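Local structure of thiosulfate sulfurtransferase YnjE (Escherichia coli, 2WLR) at residues A[294-299]-A[406-411]; A[170-175]-A[196-201]; A[28-33]-A[125-130]; A[216-221]-A[388-393]; A[278-283]-A[400-405]. The protein catalyses sulfur transfer from thiosulfate to cyanide, giving thiocyanate and sulfite, as a periplasmic monomer built from rhodanese domains. All coordinates share one frame; numbering follows the deposited sequence.

How the contacts relate
Contacts 2 and 4 are buried, contact 3 lies at the surface, and contacts 1 and 5 are partly buried, each involving the chain's C-terminal stretch. Contacts 1 and 5 tie segments 406-411 and 400-405 to helices 296-300 and 276-280 respectively, each through an arginine whose two end nitrogens share one oxygen. Contact 4 uses the same grip on a carboxylate, but between two domains, and touches contact 2 where Ile172 and Thr174 pack on Val219. Contacts 2 and 3 reach the outermost strands of one parallel sheet, with centres about 25 Å apart: contact 2 is a histidine-aspartate pair inside a domain, contact 3 an aromatic junction with water beside it.

Contact 1 of 5, residues A[294-299]-A[406-411]; sequences RSWPEF and TGERGP
Arg409 turns both terminal nitrogens on one backbone oxygen: NH1 and NH2 each lie 3.0 Å from Phe299 O. They come from one face of that carbonyl's plane, while the oxygen lies in the guanidinium plane. Arg409 NH1 also reaches Gly407 O (2.8 Å), a bond within the tail that also holds the guanidinium in place. The second polar link is Trp296 NE1 to Glu408 OE1 (3.1 Å); the carboxylate oxygen sits in the indole plane but receives the N-H from above its own, and OE2 adds a weak bond. Phe299 and Trp296 belong to helix 296-300 of the last rhodanese domain, N-capped by Ser295, so the C-terminal tail lies against this short helix. The guanidinium of Arg409 also lies flat over the Phe299 ring, planes 13° apart, a cation-pi stack with CZ 3.9 Å from the ring centroid. Beyond it, Trp296 CH2 meets Arg409 O edge-on at 3.4 Å. Trp353 packs against both aromatic side chains of the helix, and Trp320 also meets their rings.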
# COMPACT_ATOMS: atom_id res chain seq x y z
N ARG A 294 13.28 -1.19 -5.85
CA ARG A 294 14.32 -0.18 -5.88
C ARG A 294 14.09 0.74 -7.07
O ARG A 294 13.46 0.32 -8.05
CB ARG A 294 15.69 -0.85 -5.93
CG ARG A 294 15.99 -1.67 -4.68
CD ARG A 294 17.34 -2.41 -4.71
NE ARG A 294 18.45 -1.48 -4.63
CZ ARG A 294 19.67 -1.70 -5.13
NH1 ARG A 294 19.92 -2.80 -5.82
NH2 ARG A 294 20.62 -0.77 -4.98
N SER A 295 14.55 1.97 -6.96
CA SER A 295 14.38 2.94 -8.07
C SER A 295 15.14 2.40 -9.28
O SER A 295 16.10 1.64 -9.12
CB SER A 295 14.89 4.32 -7.69
OG SER A 295 16.29 4.32 -7.46
N TRP A 296 14.73 2.81 -10.46
CA TRP A 296 15.42 2.36 -11.67
C TRP A 296 16.96 2.66 -11.64
O TRP A 296 17.73 1.77 -12.00
CB TRP A 296 14.73 2.94 -12.93
CG TRP A 296 15.21 2.33 -14.17
CD1 TRP A 296 16.00 2.92 -15.12
CD2 TRP A 296 14.94 1.02 -14.64
NE1 TRP A 296 16.23 2.04 -16.13
CE2 TRP A 296 15.59 0.87 -15.88
CE3 TRP A 296 14.20 -0.06 -14.13
CZ2 TRP A 296 15.53 -0.31 -16.59
CZ3 TRP A 296 14.15 -1.22 -14.84
CH2 TRP A 296 14.82 -1.35 -16.07
N PRO A 297 17.39 3.86 -11.22
CA PRO A 297 18.86 4.08 -11.10
C PRO A 297 19.58 3.06 -10.20
O PRO A 297 20.73 2.70 -10.45
CB PRO A 297 18.95 5.48 -10.52
CG PRO A 297 17.72 6.16 -11.07
CD PRO A 297 16.64 5.10 -10.99
N GLU A 298 18.91 2.61 -9.14
CA GLU A 298 19.44 1.52 -8.32
C GLU A 298 19.44 0.19 -9.08
O GLU A 298 20.42 -0.57 -9.07
CB GLU A 298 18.60 1.37 -7.05
CG GLU A 298 18.76 2.45 -6.03
CD GLU A 298 17.68 2.35 -4.95
OE1 GLU A 298 17.89 1.54 -4.01
OE2 GLU A 298 16.65 3.03 -5.09
N PHE A 299 18.32 -0.14 -9.73
CA PHE A 299 18.16 -1.39 -10.46
C PHE A 299 19.22 -1.53 -11.57
O PHE A 299 19.70 -2.64 -11.80
CB PHE A 299 16.74 -1.48 -11.06
CG PHE A 299 16.41 -2.81 -11.68
CD1 PHE A 299 16.05 -3.91 -10.89
CD2 PHE A 299 16.43 -2.97 -13.06
CE1 PHE A 299 15.74 -5.11 -11.44
CE2 PHE A 299 16.11 -4.21 -13.62
CZ PHE A 299 15.78 -5.28 -12.80
N THR A 406 23.72 -5.57 -13.81
CA THR A 406 23.88 -4.14 -13.93
C THR A 406 23.46 -3.68 -15.32
O THR A 406 23.35 -4.48 -16.24
CB THR A 406 25.33 -3.71 -13.66
OG1 THR A 406 25.39 -2.29 -13.46
CG2 THR A 406 26.24 -4.10 -14.82
N GLY A 407 23.22 -2.38 -15.44
CA GLY A 407 22.86 -1.76 -16.71
C GLY A 407 21.42 -1.93 -17.15
O GLY A 407 20.65 -2.72 -16.57
N GLU A 408 21.07 -1.18 -18.18
CA GLU A 408 19.74 -1.21 -18.77
C GLU A 408 19.42 -2.63 -19.25
O GLU A 408 20.25 -3.29 -19.91
CB GLU A 408 19.64 -0.19 -19.91
CG GLU A 408 19.78 1.27 -19.48
CD GLU A 408 18.49 1.86 -18.92
OE1 GLU A 408 17.50 1.12 -18.85
OE2 GLU A 408 18.47 3.06 -18.56
N ARG A 409 18.22 -3.09 -18.91
CA ARG A 409 17.77 -4.42 -19.27
C ARG A 409 16.28 -4.53 -19.03
O ARG A 409 15.68 -3.65 -18.40
CB ARG A 409 18.50 -5.51 -18.48
CG ARG A 409 18.22 -5.50 -16.97
CD ARG A 409 19.28 -6.32 -16.21
NE ARG A 409 19.02 -6.29 -14.76
CZ ARG A 409 19.39 -5.32 -13.94
NH1 ARG A 409 20.01 -4.23 -14.36
NH2 ARG A 409 19.09 -5.41 -12.65
N GLY A 410 15.69 -5.62 -19.49
CA GLY A 410 14.26 -5.82 -19.42
C GLY A 410 13.89 -7.20 -18.94
O GLY A 410 14.77 -7.99 -18.59
N PRO A 411 12.58 -7.49 -18.91
CA PRO A 411 12.02 -8.78 -18.49
C PRO A 411 12.54 -9.97 -19.32
O PRO A 411 12.59 -9.89 -20.55
CB PRO A 411 10.52 -8.60 -18.72
CG PRO A 411 10.28 -7.13 -18.74
CD PRO A 411 11.54 -6.49 -19.22

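Contact 2 of 5, residues A[170-175]-A[196-201]; sequences DYIDTN and AKHGIR
A Schellman motif ends helix 188-197, and the residue leaving the helix, His198, turns its ring onto edge strand 170-173 of the middle domain's parallel sheet. Its ND1 gives a nearly straight hydrogen bond to Asp170 OD2 (2.7 Å, 168°). The carboxylate oxygen lies in the imidazole plane and takes the bond on its syn side, with ND1 tilted 28° out of the carboxylate plane. With CG anti to the backbone N (chi1 -174°), Asp170 extends its carboxylate toward the helix end. One water donates to both Asp170 OD2 and His198 O, giving the aspartate a second link to the helix end. Ile172 CG1 sits over the centre of one imidazole face, 3.6 Å from the ring centroid, in a CH-pi contact. The ring is thus held at its edge and over its face, and the second ring nitrogen, NE2, bonds to Glu176, which may favour a doubly protonated, positively charged imidazole. Beneath, Ile172 and Ile200 both pack on Met223 of helix 213-226. This is a helix end pinned to a sheet edge by a His-carboxylate hydrogen bond, within the alternating helices and parallel strands of the rhodanese fold.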
# COMPACT_ATOMS: atom_id res chain seq x y z
N ASP A 170 0.14 5.98 19.97
CA ASP A 170 1.45 5.73 20.55
C ASP A 170 2.50 6.07 19.47
O ASP A 170 2.13 6.49 18.37
CB ASP A 170 1.48 4.26 21.01
CG ASP A 170 2.72 3.86 21.78
OD1 ASP A 170 3.43 4.72 22.34
OD2 ASP A 170 2.94 2.63 21.84
N TYR A 171 3.78 5.95 19.80
CA TYR A 171 4.87 6.18 18.86
C TYR A 171 5.87 5.06 18.95
O TYR A 171 6.24 4.61 20.05
CB TYR A 171 5.58 7.50 19.18
CG TYR A 171 6.73 7.81 18.26
CD1 TYR A 171 6.53 8.52 17.08
CD2 TYR A 171 8.04 7.39 18.55
CE1 TYR A 171 7.57 8.79 16.22
CE2 TYR A 171 9.10 7.68 17.69
CZ TYR A 171 8.85 8.40 16.53
OH TYR A 171 9.85 8.73 15.64
N ILE A 172 6.28 4.53 17.79
CA ILE A 172 7.35 3.54 17.75
C ILE A 172 8.47 4.12 16.89
O ILE A 172 8.26 4.55 15.74
CB ILE A 172 6.90 2.17 17.19
CG1 ILE A 172 6.02 1.44 18.19
CG2 ILE A 172 8.13 1.28 16.85
CD1 ILE A 172 5.41 0.19 17.63
N ASP A 173 9.68 4.13 17.43
CA ASP A 173 10.91 4.43 16.72
C ASP A 173 11.26 3.16 15.93
O ASP A 173 11.33 2.06 16.51
CB ASP A 173 11.97 4.75 17.79
CG ASP A 173 13.33 5.12 17.25
OD1 ASP A 173 13.70 4.84 16.09
OD2 ASP A 173 14.10 5.65 18.09
N THR A 174 11.50 3.28 14.63
CA THR A 174 11.88 2.11 13.83
C THR A 174 13.14 1.41 14.35
O THR A 174 13.33 0.21 14.15
CB THR A 174 12.05 2.47 12.34
OG1 THR A 174 12.96 3.58 12.20
CG2 THR A 174 10.71 2.86 11.70
N ASN A 175 14.01 2.15 15.03
CA ASN A 175 15.17 1.52 15.64
C ASN A 175 14.82 0.52 16.75
O ASN A 175 15.68 -0.23 17.19
CB ASN A 175 16.14 2.58 16.18
CG ASN A 175 16.80 3.42 15.09
OD1 ASN A 175 17.03 4.62 15.26
ND2 ASN A 175 17.12 2.79 13.96
N ALA A 196 5.69 -6.16 24.19
CA ALA A 196 5.23 -5.98 25.58
C ALA A 196 5.18 -4.53 25.99
O ALA A 196 4.17 -4.04 26.52
CB ALA A 196 6.13 -6.76 26.54
N LYS A 197 6.24 -3.80 25.69
CA LYS A 197 6.39 -2.39 26.08
C LYS A 197 5.32 -1.50 25.46
O LYS A 197 4.82 -0.58 26.08
CB LYS A 197 7.79 -1.92 25.64
CG LYS A 197 8.29 -0.54 25.99
CD LYS A 197 9.42 -0.08 24.96
CE LYS A 197 10.46 -1.18 24.54
NZ LYS A 197 10.97 -1.15 23.07
N HIS A 198 4.93 -1.79 24.22
CA HIS A 198 3.87 -1.06 23.55
C HIS A 198 2.47 -1.67 23.75
O HIS A 198 1.50 -1.23 23.11
CB HIS A 198 4.20 -0.89 22.07
CG HIS A 198 5.41 -0.05 21.85
ND1 HIS A 198 5.36 1.33 21.83
CD2 HIS A 198 6.71 -0.39 21.72
CE1 HIS A 198 6.58 1.80 21.65
NE2 HIS A 198 7.42 0.78 21.60
N GLY A 199 2.32 -2.63 24.66
CA GLY A 199 1.01 -3.14 25.04
C GLY A 199 0.29 -3.93 23.99
O GLY A 199 -0.93 -3.90 23.89
N ILE A 200 1.06 -4.65 23.18
CA ILE A 200 0.54 -5.43 22.07
C ILE A 200 0.61 -6.93 22.36
O ILE A 200 1.71 -7.48 22.57
CB ILE A 200 1.33 -5.14 20.79
CG1 ILE A 200 1.30 -3.63 20.46
CG2 ILE A 200 0.78 -5.98 19.62
CD1 ILE A 200 2.31 -3.19 19.37
N ARG A 201 -0.54 -7.62 22.42
CA ARG A 201 -0.58 -9.08 22.42
C ARG A 201 -0.83 -9.56 21.00
O ARG A 201 -1.16 -8.77 20.09
CB ARG A 201 -1.71 -9.60 23.30
CG ARG A 201 -1.68 -9.15 24.72
CD ARG A 201 -2.73 -9.90 25.55
NE ARG A 201 -4.03 -9.77 24.90
CZ ARG A 201 -4.88 -8.75 25.06
NH1 ARG A 201 -4.61 -7.75 25.90
NH2 ARG A 201 -6.03 -8.75 24.39
O HOH W 1 0.60 1.15 21.85

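Contact 3 of 5, residues A[28-33]-A[125-130]; sequences SAFYNG and LVYPQW
Tyr127 offers one face of its phenol ring to Ala29, whose methyl carbon CB lies over it in a CH-pi contact, 4.2 Å from the ring centroid. The approach is toward the inner end of the ring, with Ala29 CB 3.8 Å from Tyr127 CD1. Phe30, on the next position of helix 28-32, takes the outer end: its edge is directed at the tyrosine face in a T-shaped pair, centroids 5.6 Å apart and planes at 73°. Phe30 CE1 is the leading atom, 3.7 Å from Tyr127 OH and 4.0 Å from Tyr127 CZ. Tyr127 places CG between its backbone N and carbonyl carbon (chi1 66°), which stands the ring up between helix 28-32 and the start of helix 128-135, where Trp130 CB lies over the face opposite Ala29. No direct hydrogen bond joins the two segments. Instead, two waters lie between Asn32 ND2 and Leu125 O, accepting from the amide at 3.2 and 3.1 Å, with Leu125 O near enough to receive a proton from either. Leu125 O also receives the indole N-H of Trp34, whose ring meets Tyr127 edge-to-face. The junction joins the first rhodanese domain to the second: helix 28-32 closes with a Schellman motif at Gly33, while Tyr127 is the N-cap between edge strand 125-126, paired with strand 231-234, and helix 128-135.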
# COMPACT_ATOMS: atom_id res chain seq x y z
N SER A 28 -10.39 6.37 -3.08
CA SER A 28 -9.99 4.98 -3.26
C SER A 28 -10.43 4.04 -2.14
O SER A 28 -10.60 2.88 -2.35
CB SER A 28 -8.48 4.88 -3.49
OG SER A 28 -7.75 5.26 -2.34
N ALA A 29 -10.63 4.58 -0.93
CA ALA A 29 -11.09 3.75 0.14
C ALA A 29 -12.36 3.03 -0.24
O ALA A 29 -12.51 1.85 0.01
CB ALA A 29 -11.32 4.57 1.37
N PHE A 30 -13.26 3.76 -0.89
CA PHE A 30 -14.56 3.19 -1.26
C PHE A 30 -14.41 2.29 -2.48
O PHE A 30 -15.01 1.22 -2.55
CB PHE A 30 -15.61 4.28 -1.43
CG PHE A 30 -15.75 5.18 -0.22
CD1 PHE A 30 -15.96 4.63 1.03
CD2 PHE A 30 -15.59 6.53 -0.34
CE1 PHE A 30 -16.05 5.44 2.15
CE2 PHE A 30 -15.70 7.35 0.78
CZ PHE A 30 -15.92 6.80 2.02
N TYR A 31 -13.63 2.71 -3.44
CA TYR A 31 -13.29 1.86 -4.58
C TYR A 31 -12.72 0.53 -4.09
O TYR A 31 -13.06 -0.52 -4.60
CB TYR A 31 -12.27 2.59 -5.47
CG TYR A 31 -11.75 1.81 -6.65
CD1 TYR A 31 -12.43 1.74 -7.84
CD2 TYR A 31 -10.56 1.15 -6.56
CE1 TYR A 31 -11.94 1.07 -8.91
CE2 TYR A 31 -10.05 0.45 -7.65
CZ TYR A 31 -10.75 0.42 -8.80
OH TYR A 31 -10.26 -0.29 -9.90
N ASN A 32 -11.84 0.58 -3.09
CA ASN A 32 -11.19 -0.62 -2.59
C ASN A 32 -12.15 -1.60 -1.91
O ASN A 32 -11.85 -2.79 -1.78
CB ASN A 32 -10.06 -0.28 -1.61
CG ASN A 32 -8.88 0.41 -2.26
OD1 ASN A 32 -8.68 0.33 -3.48
ND2 ASN A 32 -8.03 0.99 -1.42
N GLY A 33 -13.26 -1.09 -1.39
CA GLY A 33 -14.22 -1.95 -0.70
C GLY A 33 -14.84 -1.39 0.56
O GLY A 33 -15.84 -1.94 1.01
N LEU A 125 -6.29 -1.77 4.99
CA LEU A 125 -5.86 -0.43 4.55
C LEU A 125 -6.95 0.52 4.93
O LEU A 125 -7.86 0.81 4.16
CB LEU A 125 -5.59 -0.38 3.03
CG LEU A 125 -4.39 -1.19 2.59
CD1 LEU A 125 -4.33 -1.27 1.09
CD2 LEU A 125 -3.07 -0.63 3.09
N VAL A 126 -6.86 1.04 6.15
CA VAL A 126 -7.92 1.91 6.66
C VAL A 126 -7.77 3.38 6.19
O VAL A 126 -6.77 3.75 5.57
CB VAL A 126 -8.02 1.82 8.20
CG1 VAL A 126 -8.06 0.33 8.63
CG2 VAL A 126 -6.85 2.59 8.87
N TYR A 127 -8.75 4.21 6.50
CA TYR A 127 -8.78 5.59 6.07
C TYR A 127 -9.20 6.48 7.26
O TYR A 127 -9.70 5.96 8.28
CB TYR A 127 -9.70 5.73 4.86
CG TYR A 127 -11.16 5.45 5.10
CD1 TYR A 127 -11.67 4.17 5.16
CD2 TYR A 127 -12.05 6.51 5.26
CE1 TYR A 127 -13.00 3.94 5.36
CE2 TYR A 127 -13.41 6.28 5.48
CZ TYR A 127 -13.87 5.00 5.53
OH TYR A 127 -15.23 4.83 5.73
N PRO A 128 -8.99 7.80 7.16
CA PRO A 128 -9.11 8.63 8.37
C PRO A 128 -10.46 8.62 9.08
O PRO A 128 -10.51 8.42 10.30
CB PRO A 128 -8.73 10.04 7.87
CG PRO A 128 -7.76 9.76 6.78
CD PRO A 128 -8.34 8.54 6.08
N GLN A 129 -11.54 8.82 8.36
CA GLN A 129 -12.84 8.83 9.01
C GLN A 129 -13.11 7.54 9.78
O GLN A 129 -13.70 7.55 10.87
CB GLN A 129 -13.97 9.11 8.02
CG GLN A 129 -15.27 9.46 8.75
CD GLN A 129 -15.18 10.76 9.55
OE1 GLN A 129 -14.68 11.78 9.04
NE2 GLN A 129 -15.61 10.72 10.80
N TRP A 130 -12.67 6.42 9.24
CA TRP A 130 -12.91 5.12 9.87
C TRP A 130 -12.23 5.12 11.22
O TRP A 130 -12.81 4.73 12.23
CB TRP A 130 -12.36 3.98 9.00
CG TRP A 130 -12.50 2.60 9.59
CD1 TRP A 130 -13.57 1.76 9.45
CD2 TRP A 130 -11.55 1.90 10.41
NE1 TRP A 130 -13.34 0.59 10.11
CE2 TRP A 130 -12.11 0.64 10.72
CE3 TRP A 130 -10.28 2.21 10.93
CZ2 TRP A 130 -11.46 -0.29 11.52
CZ3 TRP A 130 -9.64 1.28 11.71
CH2 TRP A 130 -10.23 0.04 11.99
O HOH W 2 -8.32 2.11 1.59
O HOH W 3 -8.75 -0.28 1.32

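Contact 4 of 5, residues A[216-221]-A[388-393]; sequences AARVAQ and VYDGGW
The backbones of helix 213-226 and the end of strand 386-389 stay well apart, the closest CA atoms being those of Gln221 and Val388 at 8.2 Å, so side chains alone bridge the gap. Arg218 reaches across with both terminal nitrogens to one oxygen of Asp390: NH2 to OD1 is 2.9 Å and NH1 to OD1 3.0 Å, a buried salt bridge. The oxygen lies in the guanidinium plane, yet the carboxylate and guanidinium planes are 70° apart; NH2 meets OD1 on the syn side and NH1 from above the carboxylate plane. A bend at chi2 (63°) brings the arginine's end to Asp390, and its NE is held by Glu178, so two carboxylates probably balance the one buried cation. The contact joins the second and third rhodanese domains, with Asp390 in the loop between strand 386-389 and helix 392-396. A methionine in place of Arg218 would probably leave the buried Asp390 and its neighbour Glu178 without their shared cation. Next to the bridge, Gln221 lies obliquely across Val388: CG and CD touch Val388 CG2, and NE2 comes 3.9 Å from Val388 CB. Met273 of strand 273-274 packs against all four of these side chains, and Asp390 OD2 accepts from Lys185 N.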
# COMPACT_ATOMS: atom_id res chain seq x y z
N ALA A 216 5.76 2.84 8.60
CA ALA A 216 4.69 2.08 9.22
C ALA A 216 4.66 0.63 8.70
O ALA A 216 4.46 -0.32 9.46
CB ALA A 216 3.36 2.76 8.99
N ALA A 217 4.89 0.46 7.39
CA ALA A 217 4.85 -0.83 6.79
C ALA A 217 5.95 -1.75 7.29
O ALA A 217 5.77 -2.95 7.44
CB ALA A 217 4.91 -0.74 5.25
N ARG A 218 7.12 -1.17 7.51
CA ARG A 218 8.24 -1.93 8.02
C ARG A 218 7.92 -2.52 9.37
O ARG A 218 8.13 -3.71 9.61
CB ARG A 218 9.48 -1.03 8.06
CG ARG A 218 10.70 -1.67 8.74
CD ARG A 218 11.21 -2.89 8.03
NE ARG A 218 12.58 -3.19 8.45
CZ ARG A 218 13.28 -4.27 8.12
NH1 ARG A 218 12.75 -5.25 7.41
NH2 ARG A 218 14.55 -4.39 8.57
N VAL A 219 7.41 -1.66 10.27
CA VAL A 219 7.02 -2.12 11.59
C VAL A 219 5.90 -3.15 11.45
O VAL A 219 5.91 -4.18 12.11
CB VAL A 219 6.59 -0.96 12.48
CG1 VAL A 219 6.10 -1.44 13.85
CG2 VAL A 219 7.74 0.02 12.67
N ALA A 220 4.93 -2.88 10.58
CA ALA A 220 3.82 -3.78 10.43
C ALA A 220 4.23 -5.16 9.99
O ALA A 220 3.71 -6.15 10.53
CB ALA A 220 2.80 -3.19 9.41
N GLN A 221 5.07 -5.27 8.97
CA GLN A 221 5.43 -6.57 8.45
C GLN A 221 6.18 -7.37 9.52
O GLN A 221 5.99 -8.59 9.65
CB GLN A 221 6.25 -6.42 7.16
CG GLN A 221 6.62 -7.74 6.45
CD GLN A 221 7.88 -8.41 7.00
OE1 GLN A 221 8.61 -7.82 7.75
NE2 GLN A 221 8.09 -9.68 6.65
N VAL A 388 9.13 -10.77 2.72
CA VAL A 388 10.19 -9.79 2.55
C VAL A 388 11.51 -10.50 2.76
O VAL A 388 11.67 -11.26 3.72
CB VAL A 388 10.06 -8.60 3.51
CG1 VAL A 388 11.31 -7.74 3.49
CG2 VAL A 388 8.79 -7.78 3.18
N TYR A 389 12.45 -10.33 1.82
CA TYR A 389 13.84 -10.73 2.01
C TYR A 389 14.54 -9.56 2.71
O TYR A 389 14.87 -8.54 2.12
CB TYR A 389 14.48 -11.10 0.65
CG TYR A 389 16.01 -11.11 0.70
CD1 TYR A 389 16.66 -11.65 1.79
CD2 TYR A 389 16.80 -10.59 -0.36
CE1 TYR A 389 18.05 -11.64 1.88
CE2 TYR A 389 18.19 -10.60 -0.27
CZ TYR A 389 18.80 -11.13 0.83
OH TYR A 389 20.18 -11.15 0.98
N ASP A 390 14.72 -9.71 4.00
CA ASP A 390 15.17 -8.63 4.87
C ASP A 390 16.52 -8.04 4.43
O ASP A 390 16.66 -6.82 4.23
CB ASP A 390 15.26 -9.16 6.33
CG ASP A 390 15.23 -8.06 7.40
OD1 ASP A 390 15.23 -6.84 7.10
OD2 ASP A 390 15.28 -8.43 8.59
N GLY A 391 17.50 -8.93 4.22
CA GLY A 391 18.86 -8.47 3.94
C GLY A 391 18.98 -7.54 2.73
O GLY A 391 19.75 -6.57 2.74
N GLY A 392 18.23 -7.87 1.69
CA GLY A 392 18.19 -7.05 0.49
C GLY A 392 19.55 -6.87 -0.16
O GLY A 392 20.44 -7.73 -0.08
N TRP A 393 19.70 -5.73 -0.80
CA TRP A 393 20.93 -5.45 -1.52
C TRP A 393 22.08 -5.23 -0.56
O TRP A 393 23.22 -5.59 -0.85
CB TRP A 393 20.73 -4.23 -2.43
CG TRP A 393 22.02 -3.78 -3.06
CD1 TRP A 393 22.67 -2.62 -2.81
CD2 TRP A 393 22.75 -4.46 -4.07
NE1 TRP A 393 23.81 -2.55 -3.59
CE2 TRP A 393 23.88 -3.67 -4.37
CE3 TRP A 393 22.59 -5.68 -4.72
CZ2 TRP A 393 24.85 -4.07 -5.32
CZ3 TRP A 393 23.53 -6.08 -5.65
CH2 TRP A 393 24.64 -5.26 -5.95

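Contact 5 of 5, residues A[278-283]-A[400-405]; sequences QARGLL and PKNPVA
Arg280 sets out from its CB toward segment 400-405, and CG continues outward anti to the backbone N (chi1 -172°). CG and CD carry the chain on in an extended run until a bend at chi3 (-49°) turns NE and the guanidinium. CZ stands 3.4 Å from Asn402 OD1. At the tip NH1 and NH2 both grip that amide oxygen, each 3.0 Å from Asn402 OD1. The oxygen lies in the guanidinium plane, but both donors reach it from the same face of the amide plane, and the two flat groups are turned 37° apart. Beside this, Arg280 NH1 brushes Pro403 CD at 4.2 Å. The link joins helix 276-280, at the start of the last rhodanese domain, to the loop that leads from helix 392-396 into strand 404-405. NH2 has a stronger partner in Glu277, a salt bridge within the helix, while Asn402 ND2 is bound by Trp396 O, which fixes which end of the amide faces the arginine. A leucine in place of Arg280 would probably leave Asn402 OD1 without its two donors and Glu277 without its cation. The Arg280 side chain also rests on Trp396, as does that of Leu283.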
# COMPACT_ATOMS: atom_id res chain seq x y z
N GLN A 278 17.26 -18.54 1.27
CA GLN A 278 15.88 -18.72 0.83
C GLN A 278 15.57 -17.80 -0.36
O GLN A 278 14.95 -18.22 -1.33
CB GLN A 278 14.91 -18.43 1.97
CG GLN A 278 14.94 -19.45 3.09
CD GLN A 278 14.13 -18.98 4.27
OE1 GLN A 278 14.30 -17.88 4.77
NE2 GLN A 278 13.22 -19.82 4.71
N ALA A 279 16.03 -16.55 -0.28
CA ALA A 279 15.82 -15.61 -1.37
C ALA A 279 16.50 -16.09 -2.65
O ALA A 279 15.90 -16.06 -3.73
CB ALA A 279 16.33 -14.23 -0.98
N ARG A 280 17.75 -16.52 -2.50
CA ARG A 280 18.54 -17.07 -3.63
C ARG A 280 17.77 -18.18 -4.30
O ARG A 280 17.77 -18.31 -5.53
CB ARG A 280 19.88 -17.60 -3.11
CG ARG A 280 20.82 -18.00 -4.24
CD ARG A 280 22.03 -18.77 -3.71
NE ARG A 280 22.70 -18.13 -2.59
CZ ARG A 280 23.56 -17.11 -2.68
NH1 ARG A 280 23.87 -16.59 -3.87
NH2 ARG A 280 24.09 -16.60 -1.58
N GLY A 281 17.10 -19.00 -3.49
CA GLY A 281 16.28 -20.09 -4.00
C GLY A 281 15.09 -19.73 -4.87
O GLY A 281 14.49 -20.60 -5.52
N LEU A 282 14.70 -18.45 -4.88
CA LEU A 282 13.55 -18.03 -5.68
C LEU A 282 13.95 -17.62 -7.10
O LEU A 282 13.09 -17.43 -7.97
CB LEU A 282 12.85 -16.83 -5.03
CG LEU A 282 12.32 -17.03 -3.62
CD1 LEU A 282 11.56 -15.75 -3.20
CD2 LEU A 282 11.40 -18.21 -3.53
N LEU A 283 15.25 -17.42 -7.31
CA LEU A 283 15.77 -16.94 -8.59
C LEU A 283 15.70 -17.99 -9.70
O LEU A 283 15.71 -19.21 -9.44
CB LEU A 283 17.22 -16.47 -8.44
CG LEU A 283 17.44 -15.34 -7.43
CD1 LEU A 283 18.94 -15.17 -7.15
CD2 LEU A 283 16.85 -14.06 -7.96
N PRO A 400 31.02 -10.20 -2.38
CA PRO A 400 31.29 -9.97 -3.81
C PRO A 400 31.03 -11.18 -4.71
O PRO A 400 30.76 -11.02 -5.90
CB PRO A 400 32.78 -9.63 -3.84
CG PRO A 400 33.09 -9.14 -2.49
CD PRO A 400 32.19 -9.86 -1.55
N LYS A 401 31.10 -12.37 -4.14
CA LYS A 401 30.82 -13.59 -4.87
C LYS A 401 29.35 -13.75 -5.28
O LYS A 401 29.04 -14.51 -6.18
CB LYS A 401 31.30 -14.81 -4.07
CG LYS A 401 32.82 -14.82 -3.81
CD LYS A 401 33.23 -15.69 -2.60
CE LYS A 401 32.76 -15.08 -1.27
NZ LYS A 401 33.45 -15.58 -0.03
N ASN A 402 28.43 -13.04 -4.61
CA ASN A 402 27.02 -13.14 -4.99
C ASN A 402 26.78 -12.47 -6.35
O ASN A 402 27.23 -11.36 -6.54
CB ASN A 402 26.14 -12.48 -3.93
CG ASN A 402 25.95 -13.35 -2.72
OD1 ASN A 402 25.86 -14.57 -2.84
ND2 ASN A 402 25.85 -12.73 -1.56
N PRO A 403 26.10 -13.16 -7.28
CA PRO A 403 25.94 -12.63 -8.64
C PRO A 403 25.20 -11.31 -8.70
O PRO A 403 24.14 -11.16 -8.05
CB PRO A 403 25.14 -13.72 -9.34
CG PRO A 403 25.42 -14.97 -8.57
CD PRO A 403 25.54 -14.51 -7.15
N VAL A 404 25.75 -10.36 -9.46
CA VAL A 404 25.23 -9.00 -9.60
C VAL A 404 24.85 -8.74 -11.06
O VAL A 404 25.59 -9.12 -12.00
CB VAL A 404 26.28 -7.93 -9.12
CG1 VAL A 404 25.84 -6.49 -9.48
CG2 VAL A 404 26.55 -8.04 -7.63
N ALA A 405 23.69 -8.11 -11.28
CA ALA A 405 23.28 -7.64 -12.61
C ALA A 405 23.39 -6.12 -12.64
O ALA A 405 23.18 -5.46 -11.63
CB ALA A 405 21.86 -8.04 -12.94